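Local coordinates for protein PTS system, IIA component (Streptococcus pneumoniae serotype 4, PDB 5T3U) that probably relays phosphoryl groups toward sugar uptake as the mannose-type IIA component of a phosphotransferase system associated with fucose utilization, at residues Met25-Phe30 with Leu106-Ile111; Val51-Tyr56 with Gly80-Val85; Ile72-Leu77 with Thr100-Pro105. One frame throughout, in Å; residues are numbered along the deposited sequence.

The three contacts run through one alpha/beta sandwich, whose parallel sheet has helices on both faces. Contact 1 joins helices 19-31 and 104-112 on one face; contact 2 joins helices 50-65 and 81-90 on the other, and their centres lie about 23 Å apart. Contact 3 sits between them at the ends of two neighbouring strands, its centre about 5 Å from that of the chain. Contacts 1 and 3 share helix 104-112 and touch directly, while Asn83 ties contact 2 to contact 3. Both helix pairs meet through apolar groups, but contact 2, less buried, adds a salt bridge from Glu54 to Arg89 at its outer side; contact 3 adds hydroxyl, backbone and water-mediated bonds.

Contact 1. Residues Met25-Phe30 with Leu106-Ile111; sequences MTAEMF and LLVELI
Ala27 meets Leu107, Val108 and Ile111 where helices 19-31 and 104-112 pack together on one face of the parallel sheet in this alpha/beta sandwich. The short segments approach to 9.4 Å between axes and cross at -54°, with the small Ala27 at the crossing, where its CA and Val108 CA come within 5.5 Å. The tight part of the contact is the methyl of Ala27, which points into helix 104-112 and is met by three side chains. Leu107 presents its CD2 branch, with CD2 at 3.8 Å from Ala27 CB; its other methyl, CD1, turns to Leu74 of the sheet. Ile111 comes from one turn further along, and its nearly extended chain (chi2 167°) carries CD1 to 4.0 Å from Ala27 CB. On the sheet side of this cluster, Leu107 and Ile111 also rest on Ile11 of strand 7-16, which makes it a buried layer between helix and sheet.

The looser side lies away from the sheet, where Val108 and Phe30 are both partly exposed. Here the same helices are joined by one valine methyl and one ring, and Val31, next to Phe30, adds further packing against Val108. The Phe30 ring reaches beyond its own chain: it stands edge-to-face with His16 of the second subunit, and a bound polyethylene glycol, probably from the crystallisation liquor, lies about 4 Å from its side chain. Val108 links the two regions. With CG1 anti to the backbone N (chi1 169°), CG2 is left facing helix 19-31, 4.1 Å from Ala27 CB; that same methyl meets the Phe30 ring obliquely, with CG2 at 4.3 Å from Phe30 CD2.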
loop_
_atom_site.group_PDB
_atom_site.type_symbol
_atom_site.label_atom_id
_atom_site.label_comp_id
_atom_site.label_asym_id
_atom_site.label_seq_id
_atom_site.Cartn_x
_atom_site.Cartn_y
_atom_site.Cartn_z
ATOM N N MET A 25 -2.862 0.464 -10.487
ATOM C CA MET A 25 -4.092 1.087 -10.993
ATOM C C MET A 25 -4.260 2.470 -10.358
ATOM O O MET A 25 -4.425 3.469 -11.058
ATOM C CB MET A 25 -5.296 0.193 -10.638
ATOM C CG MET A 25 -6.607 0.658 -11.154
ATOM S SD MET A 25 -7.419 1.934 -10.112
ATOM C CE MET A 25 -8.969 1.990 -11.048
ATOM N N THR A 26 -4.141 2.525 -9.034
ATOM C CA THR A 26 -4.261 3.785 -8.295
ATOM C C THR A 26 -3.139 4.750 -8.652
ATOM O O THR A 26 -3.387 5.941 -8.861
ATOM C CB THR A 26 -4.276 3.515 -6.803
ATOM O OG1 THR A 26 -5.474 2.799 -6.490
ATOM C CG2 THR A 26 -4.227 4.807 -5.988
ATOM N N ALA A 27 -1.902 4.251 -8.735
ATOM C CA ALA A 27 -0.775 5.115 -9.087
ATOM C C ALA A 27 -0.976 5.754 -10.465
ATOM O O ALA A 27 -0.594 6.906 -10.664
ATOM C CB ALA A 27 0.597 4.343 -9.028
ATOM N N GLU A 28 -1.598 5.009 -11.391
ATOM C CA GLU A 28 -1.825 5.497 -12.752
ATOM C C GLU A 28 -2.867 6.615 -12.790
ATOM O O GLU A 28 -2.879 7.435 -13.732
ATOM C CB GLU A 28 -2.186 4.348 -13.698
ATOM C CG GLU A 28 -0.987 3.400 -13.935
ATOM C CD GLU A 28 -1.339 2.144 -14.686
ATOM O OE1 GLU A 28 -2.399 1.533 -14.414
ATOM O OE2 GLU A 28 -0.535 1.737 -15.546
ATOM N N MET A 29 -3.706 6.674 -11.754
ATOM C CA MET A 29 -4.672 7.771 -11.639
ATOM C C MET A 29 -3.937 9.072 -11.387
ATOM O O MET A 29 -4.444 10.142 -11.717
ATOM C CB MET A 29 -5.691 7.503 -10.545
ATOM C CG MET A 29 -6.685 6.411 -10.916
ATOM S SD MET A 29 -7.878 6.051 -9.607
ATOM C CE MET A 29 -8.744 7.626 -9.520
ATOM N N PHE A 30 -2.732 8.980 -10.837
ATOM C CA PHE A 30 -1.912 10.160 -10.596
ATOM C C PHE A 30 -0.888 10.449 -11.682
ATOM O O PHE A 30 -0.690 11.596 -12.034
ATOM C CB PHE A 30 -1.232 10.076 -9.217
ATOM C CG PHE A 30 -2.218 10.002 -8.081
ATOM C CD1 PHE A 30 -2.892 11.147 -7.656
ATOM C CD2 PHE A 30 -2.489 8.801 -7.463
ATOM C CE1 PHE A 30 -3.832 11.085 -6.621
ATOM C CE2 PHE A 30 -3.411 8.729 -6.422
ATOM C CZ PHE A 30 -4.099 9.865 -6.015
ATOM N N LEU A 106 5.501 5.938 -2.372
ATOM C CA LEU A 106 6.686 5.321 -2.978
ATOM C C LEU A 106 6.467 4.967 -4.451
ATOM O O LEU A 106 7.275 5.347 -5.323
ATOM C CB LEU A 106 7.109 4.061 -2.204
ATOM C CG LEU A 106 8.454 3.391 -2.650
ATOM C CD1 LEU A 106 9.647 4.333 -2.664
ATOM C CD2 LEU A 106 8.757 2.206 -1.737
ATOM N N LEU A 107 5.374 4.247 -4.742
ATOM C CA LEU A 107 5.116 3.787 -6.112
ATOM C C LEU A 107 4.981 4.978 -7.063
ATOM O O LEU A 107 5.651 5.032 -8.091
ATOM C CB LEU A 107 3.897 2.838 -6.196
ATOM C CG LEU A 107 3.582 2.314 -7.624
ATOM C CD1 LEU A 107 4.825 1.673 -8.326
ATOM C CD2 LEU A 107 2.372 1.343 -7.627
ATOM N N VAL A 108 4.148 5.954 -6.698
ATOM C CA VAL A 108 4.010 7.182 -7.479
ATOM C C VAL A 108 5.333 7.886 -7.758
ATOM O O VAL A 108 5.589 8.279 -8.890
ATOM C CB VAL A 108 3.030 8.185 -6.791
ATOM C CG1 VAL A 108 3.112 9.575 -7.482
ATOM C CG2 VAL A 108 1.620 7.629 -6.846
ATOM N N GLU A 109 6.157 8.069 -6.726
ATOM C CA GLU A 109 7.426 8.759 -6.894
ATOM C C GLU A 109 8.390 7.989 -7.807
ATOM O O GLU A 109 9.100 8.587 -8.616
ATOM C CB GLU A 109 8.095 8.959 -5.519
ATOM C CG GLU A 109 9.532 9.510 -5.588
ATOM C CD GLU A 109 9.653 10.803 -6.414
ATOM O OE1 GLU A 109 8.706 11.634 -6.414
ATOM O OE2 GLU A 109 10.707 10.990 -7.070
ATOM N N LEU A 110 8.467 6.668 -7.623
ATOM C CA LEU A 110 9.328 5.841 -8.480
ATOM C C LEU A 110 8.855 5.880 -9.929
ATOM O O LEU A 110 9.686 5.962 -10.854
ATOM C CB LEU A 110 9.417 4.413 -7.949
ATOM C CG LEU A 110 10.262 4.294 -6.669
ATOM C CD1 LEU A 110 10.232 2.879 -6.047
ATOM C CD2 LEU A 110 11.726 4.790 -6.910
ATOM N N ILE A 111 7.543 5.866 -10.162
ATOM C CA ILE A 111 7.093 5.981 -11.574
ATOM C C ILE A 111 7.452 7.364 -12.160
ATOM O O ILE A 111 8.024 7.458 -13.258
ATOM C CB ILE A 111 5.608 5.649 -11.779
ATOM C CG1 ILE A 111 5.326 4.185 -11.454
ATOM C CG2 ILE A 111 5.190 5.911 -13.264
ATOM C CD1 ILE A 111 3.793 3.837 -11.337
#

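Contact 2. Residues Val51-Tyr56 with Gly80-Val85; sequences VEFEHY and GSPNNV
Phe53 packs against Pro82 and Val85 where helices 50-65 and 81-90 lie side by side on one face of the parallel sheet of the alpha/beta sandwich. Their short segments cross at -57° with axes 10.4 Å apart. The apolar contacts centre on the rim of the Phe53 ring: CZ comes 3.8 Å from Pro82 CG, the two side chains lying at about a right angle. A chi1 of 168° swings the ring away from its own backbone N and out toward the first turn of helix 81-90. Val85 closes in on the same rim, its CG2 4.1 Å from Phe53 CE1.

Side chains also meet backbone in two places. Pro82 CA sits at the edge of the Phe53 ring, near its plane, and the other Val85 methyl, CG1, packs 4.1 Å from Glu54 CA.

The charged interaction lies at the outer side: Glu54 OE2 forms a salt bridge with Arg89, further along helix 81-90, so the two helices are also joined by charge.

Toward the sheet, Phe53 rests on Leu42 and Leu44 of strand 39-44, while Pro82 packs on Ala14 and His16 of the adjacent strand 7-16.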
loop_
_atom_site.group_PDB
_atom_site.type_symbol
_atom_site.label_atom_id
_atom_site.label_comp_id
_atom_site.label_asym_id
_atom_site.label_seq_id
_atom_site.Cartn_x
_atom_site.Cartn_y
_atom_site.Cartn_z
ATOM N N VAL A 51 6.190 -22.518 -6.258
ATOM C CA VAL A 51 7.028 -23.157 -7.287
ATOM C C VAL A 51 6.691 -22.525 -8.618
ATOM O O VAL A 51 7.600 -22.062 -9.319
ATOM C CB VAL A 51 6.905 -24.728 -7.288
ATOM C CG1 VAL A 51 7.520 -25.344 -8.566
ATOM C CG2 VAL A 51 7.520 -25.303 -6.020
ATOM N N GLU A 52 5.398 -22.448 -8.954
ATOM C CA GLU A 52 4.974 -21.735 -10.172
ATOM C C GLU A 52 5.245 -20.218 -10.076
ATOM O O GLU A 52 5.739 -19.603 -11.021
ATOM C CB GLU A 52 3.504 -22.020 -10.518
ATOM C CG GLU A 52 2.464 -21.342 -9.592
ATOM C CD GLU A 52 1.078 -22.025 -9.577
ATOM O OE1 GLU A 52 0.589 -22.428 -8.481
ATOM O OE2 GLU A 52 0.471 -22.164 -10.662
ATOM N N PHE A 53 4.943 -19.628 -8.921
ATOM C CA PHE A 53 5.102 -18.185 -8.706
ATOM C C PHE A 53 6.562 -17.714 -8.922
ATOM O O PHE A 53 6.839 -16.706 -9.583
ATOM C CB PHE A 53 4.600 -17.832 -7.295
ATOM C CG PHE A 53 4.964 -16.439 -6.842
ATOM C CD1 PHE A 53 6.047 -16.236 -5.995
ATOM C CD2 PHE A 53 4.238 -15.333 -7.286
ATOM C CE1 PHE A 53 6.402 -14.950 -5.592
ATOM C CE2 PHE A 53 4.569 -14.032 -6.868
ATOM C CZ PHE A 53 5.646 -13.835 -6.024
ATOM N N GLU A 54 7.480 -18.459 -8.319
ATOM C CA GLU A 54 8.917 -18.250 -8.392
ATOM C C GLU A 54 9.446 -17.966 -9.811
ATOM O O GLU A 54 10.228 -17.037 -10.025
ATOM C CB GLU A 54 9.524 -19.534 -7.845
ATOM C CG GLU A 54 10.943 -19.586 -7.688
ATOM C CD GLU A 54 11.649 -19.961 -8.965
ATOM O OE1 GLU A 54 11.427 -21.067 -9.559
ATOM O OE2 GLU A 54 12.445 -19.106 -9.341
ATOM N N HIS A 55 9.052 -18.761 -10.794
ATOM C CA HIS A 55 9.632 -18.522 -12.100
ATOM C C HIS A 55 8.938 -17.429 -12.896
ATOM O O HIS A 55 9.578 -16.754 -13.695
ATOM C CB HIS A 55 9.921 -19.808 -12.897
ATOM C CG HIS A 55 8.756 -20.729 -13.009
ATOM N ND1 HIS A 55 7.617 -20.401 -13.720
ATOM C CD2 HIS A 55 8.572 -21.995 -12.556
ATOM C CE1 HIS A 55 6.757 -21.410 -13.654
ATOM N NE2 HIS A 55 7.315 -22.388 -12.959
ATOM N N TYR A 56 7.656 -17.212 -12.616
ATOM C CA TYR A 56 6.937 -16.048 -13.130
ATOM C C TYR A 56 7.617 -14.790 -12.680
ATOM O O TYR A 56 7.842 -13.881 -13.484
ATOM C CB TYR A 56 5.513 -15.975 -12.582
ATOM C CG TYR A 56 4.531 -16.963 -13.123
ATOM C CD1 TYR A 56 4.624 -17.458 -14.433
ATOM C CD2 TYR A 56 3.458 -17.383 -12.324
ATOM C CE1 TYR A 56 3.662 -18.388 -14.925
ATOM C CE2 TYR A 56 2.514 -18.283 -12.791
ATOM C CZ TYR A 56 2.614 -18.784 -14.083
ATOM O OH TYR A 56 1.645 -19.671 -14.501
ATOM N N GLY A 80 7.178 -12.074 3.524
ATOM C CA GLY A 80 6.218 -12.587 2.536
ATOM C C GLY A 80 6.948 -13.363 1.429
ATOM O O GLY A 80 8.164 -13.223 1.280
ATOM N N SER A 81 6.216 -14.162 0.654
ATOM C CA SER A 81 6.844 -14.997 -0.380
ATOM C C SER A 81 7.408 -14.153 -1.541
ATOM O O SER A 81 8.520 -14.438 -1.983
ATOM C CB SER A 81 5.901 -16.082 -0.912
ATOM O OG SER A 81 5.534 -17.007 0.108
ATOM N N PRO A 82 6.675 -13.106 -2.019
ATOM C CA PRO A 82 7.308 -12.241 -3.030
ATOM C C PRO A 82 8.670 -11.714 -2.570
ATOM O O PRO A 82 9.657 -11.760 -3.341
ATOM C CB PRO A 82 6.292 -11.080 -3.204
ATOM C CG PRO A 82 4.953 -11.742 -2.887
ATOM C CD PRO A 82 5.285 -12.667 -1.728
ATOM N N ASN A 83 8.749 -11.233 -1.333
ATOM C CA ASN A 83 10.045 -10.744 -0.860
ATOM C C ASN A 83 11.078 -11.859 -0.721
ATOM O O ASN A 83 12.235 -11.630 -1.028
ATOM C CB ASN A 83 9.956 -10.020 0.466
ATOM C CG ASN A 83 11.106 -9.063 0.666
ATOM O OD1 ASN A 83 12.018 -9.313 1.450
ATOM N ND2 ASN A 83 11.089 -7.977 -0.065
ATOM N N ASN A 84 10.665 -13.038 -0.220
ATOM C CA ASN A 84 11.607 -14.160 -0.049
ATOM C C ASN A 84 12.241 -14.570 -1.387
ATOM O O ASN A 84 13.457 -14.770 -1.485
ATOM C CB ASN A 84 10.925 -15.379 0.579
ATOM C CG ASN A 84 10.598 -15.190 2.056
ATOM O OD1 ASN A 84 11.216 -14.382 2.771
ATOM N ND2 ASN A 84 9.624 -15.957 2.523
ATOM N N VAL A 85 11.390 -14.696 -2.399
ATOM C CA VAL A 85 11.793 -15.049 -3.745
ATOM C C VAL A 85 12.722 -13.987 -4.363
ATOM O O VAL A 85 13.798 -14.321 -4.904
ATOM C CB VAL A 85 10.542 -15.344 -4.621
ATOM C CG1 VAL A 85 10.881 -15.424 -6.088
ATOM C CG2 VAL A 85 9.872 -16.650 -4.187
#

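Contact 3. Residues Ile72-Leu77 with Thr100-Pro105; sequences IVLTDL and TGFNIP
Phe102 packs against Leu74 and Thr75 where two neighbouring parallel strands of the alpha/beta sandwich, 68-75 and 96-100, run out into loops. From its CB, 4.1 Å from Leu74 CB, the side chain rises between its own backbone N and carbonyl carbon (chi1 78°), which turns the ring back toward strand 68-75. CD1 is 3.7 Å from Leu74 CB, which lies oblique to the ring. The ring edge lies against the backbone: CD1 is 3.3 Å from Thr75 O, near the ring plane, and CE1 is near Asp76 N. Beyond, the ring meets that of Phe19 with planes at about 40°.

The polar half is built on two threonines. Thr75 OG1 and Thr100 OG1 are hydrogen-bonded at 2.9 Å, and Thr75 OG1 has a second partner in Asn83 ND2. Gly101, at positive phi, gives a weak bond from N to Thr75 O. Asn103 caps helix 104-112 through Leu106 N. Asp76 OD2 takes a hydrogen bond from the backbone N of His16. Thr100 pairs antiparallel with a strand of the second subunit, continuing the sheet across the interface, and Asn103 ND2 bonds Gly101 O of that subunit. One water joins the two loops, donating to Asp76 O at 2.7 Å and to Phe102 O at 2.9 Å.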
loop_
_atom_site.group_PDB
_atom_site.type_symbol
_atom_site.label_atom_id
_atom_site.label_comp_id
_atom_site.label_asym_id
_atom_site.label_seq_id
_atom_site.Cartn_x
_atom_site.Cartn_y
_atom_site.Cartn_z
ATOM N N ILE A 72 13.655 -1.797 -9.802
ATOM C CA ILE A 72 13.241 -1.791 -8.406
ATOM C C ILE A 72 12.050 -2.735 -8.262
ATOM O O ILE A 72 11.056 -2.626 -8.968
ATOM C CB ILE A 72 12.938 -0.351 -7.891
ATOM C CG1 ILE A 72 14.174 0.535 -8.103
ATOM C CG2 ILE A 72 12.571 -0.334 -6.347
ATOM C CD1 ILE A 72 13.915 1.984 -7.808
ATOM N N VAL A 73 12.212 -3.716 -7.384
ATOM C CA VAL A 73 11.151 -4.601 -6.985
ATOM C C VAL A 73 10.530 -4.020 -5.710
ATOM O O VAL A 73 11.236 -3.782 -4.702
ATOM C CB VAL A 73 11.692 -6.041 -6.708
ATOM C CG1 VAL A 73 10.563 -6.985 -6.302
ATOM C CG2 VAL A 73 12.419 -6.596 -7.935
ATOM N N LEU A 74 9.226 -3.778 -5.763
ATOM C CA LEU A 74 8.461 -3.374 -4.569
ATOM C C LEU A 74 7.688 -4.581 -4.090
ATOM O O LEU A 74 6.970 -5.217 -4.877
ATOM C CB LEU A 74 7.502 -2.235 -4.892
ATOM C CG LEU A 74 8.115 -0.941 -5.444
ATOM C CD1 LEU A 74 6.992 0.100 -5.640
ATOM C CD2 LEU A 74 9.257 -0.394 -4.568
ATOM N N THR A 75 7.858 -4.931 -2.818
ATOM C CA THR A 75 7.097 -6.049 -2.261
ATOM C C THR A 75 6.247 -5.590 -1.059
ATOM O O THR A 75 6.536 -4.574 -0.420
ATOM C CB THR A 75 8.005 -7.204 -1.829
ATOM O OG1 THR A 75 8.808 -6.749 -0.745
ATOM C CG2 THR A 75 8.909 -7.700 -3.028
ATOM N N ASP A 76 5.200 -6.358 -0.778
ATOM C CA ASP A 76 4.187 -5.941 0.180
ATOM C C ASP A 76 4.676 -5.912 1.623
ATOM O O ASP A 76 4.388 -4.964 2.343
ATOM C CB ASP A 76 2.874 -6.743 0.018
ATOM C CG ASP A 76 3.080 -8.272 -0.052
ATOM O OD1 ASP A 76 4.238 -8.759 -0.145
ATOM O OD2 ASP A 76 2.038 -8.988 -0.057
ATOM N N LEU A 77 5.430 -6.935 2.028
ATOM C CA LEU A 77 5.973 -6.970 3.370
ATOM C C LEU A 77 7.180 -7.934 3.500
ATOM O O LEU A 77 7.305 -8.897 2.734
ATOM C CB LEU A 77 4.855 -7.317 4.367
ATOM C CG LEU A 77 4.399 -8.755 4.564
ATOM C CD1 LEU A 77 3.249 -8.799 5.590
ATOM C CD2 LEU A 77 3.973 -9.461 3.273
ATOM N N THR A 100 10.682 -3.190 0.482
ATOM C CA THR A 100 9.477 -3.844 0.955
ATOM C C THR A 100 8.549 -2.871 1.720
ATOM O O THR A 100 8.935 -1.739 1.987
ATOM C CB THR A 100 9.766 -5.137 1.785
ATOM O OG1 THR A 100 8.535 -5.839 1.967
ATOM C CG2 THR A 100 10.306 -4.810 3.140
ATOM N N GLY A 101 7.337 -3.312 2.050
ATOM C CA GLY A 101 6.409 -2.455 2.810
ATOM C C GLY A 101 5.955 -1.204 2.064
ATOM O O GLY A 101 5.588 -0.199 2.699
ATOM N N PHE A 102 5.940 -1.260 0.724
ATOM C CA PHE A 102 5.641 -0.079 -0.091
ATOM C C PHE A 102 4.240 0.503 0.116
ATOM O O PHE A 102 3.292 -0.217 0.475
ATOM C CB PHE A 102 5.867 -0.356 -1.598
ATOM C CG PHE A 102 4.757 -1.135 -2.276
ATOM C CD1 PHE A 102 4.809 -2.527 -2.362
ATOM C CD2 PHE A 102 3.693 -0.477 -2.878
ATOM C CE1 PHE A 102 3.775 -3.262 -3.010
ATOM C CE2 PHE A 102 2.665 -1.189 -3.510
ATOM C CZ PHE A 102 2.713 -2.589 -3.583
ATOM N N ASN A 103 4.113 1.790 -0.181
ATOM C CA ASN A 103 2.840 2.488 -0.124
ATOM C C ASN A 103 2.626 3.248 -1.445
ATOM O O ASN A 103 3.456 3.174 -2.349
ATOM C CB ASN A 103 2.771 3.403 1.122
ATOM C CG ASN A 103 3.899 4.406 1.179
ATOM O OD1 ASN A 103 4.680 4.522 0.223
ATOM N ND2 ASN A 103 4.001 5.150 2.297
ATOM N N ILE A 104 1.493 3.925 -1.590
ATOM C CA ILE A 104 1.218 4.635 -2.844
ATOM C C ILE A 104 2.259 5.744 -3.078
ATOM O O ILE A 104 2.784 5.862 -4.167
ATOM C CB ILE A 104 -0.263 5.103 -2.917
ATOM C CG1 ILE A 104 -1.124 3.951 -3.408
ATOM C CG2 ILE A 104 -0.473 6.384 -3.819
ATOM C CD1 ILE A 104 -0.898 3.535 -4.855
ATOM N N PRO A 105 2.613 6.523 -2.037
ATOM C CA PRO A 105 3.639 7.566 -2.271
ATOM C C PRO A 105 4.975 7.070 -2.859
ATOM O O PRO A 105 5.526 7.741 -3.745
ATOM C CB PRO A 105 3.858 8.142 -0.875
ATOM C CG PRO A 105 2.487 8.005 -0.219
ATOM C CD PRO A 105 2.031 6.641 -0.678
HETATM O O HOH W 1 3.010 -2.712 1.944
#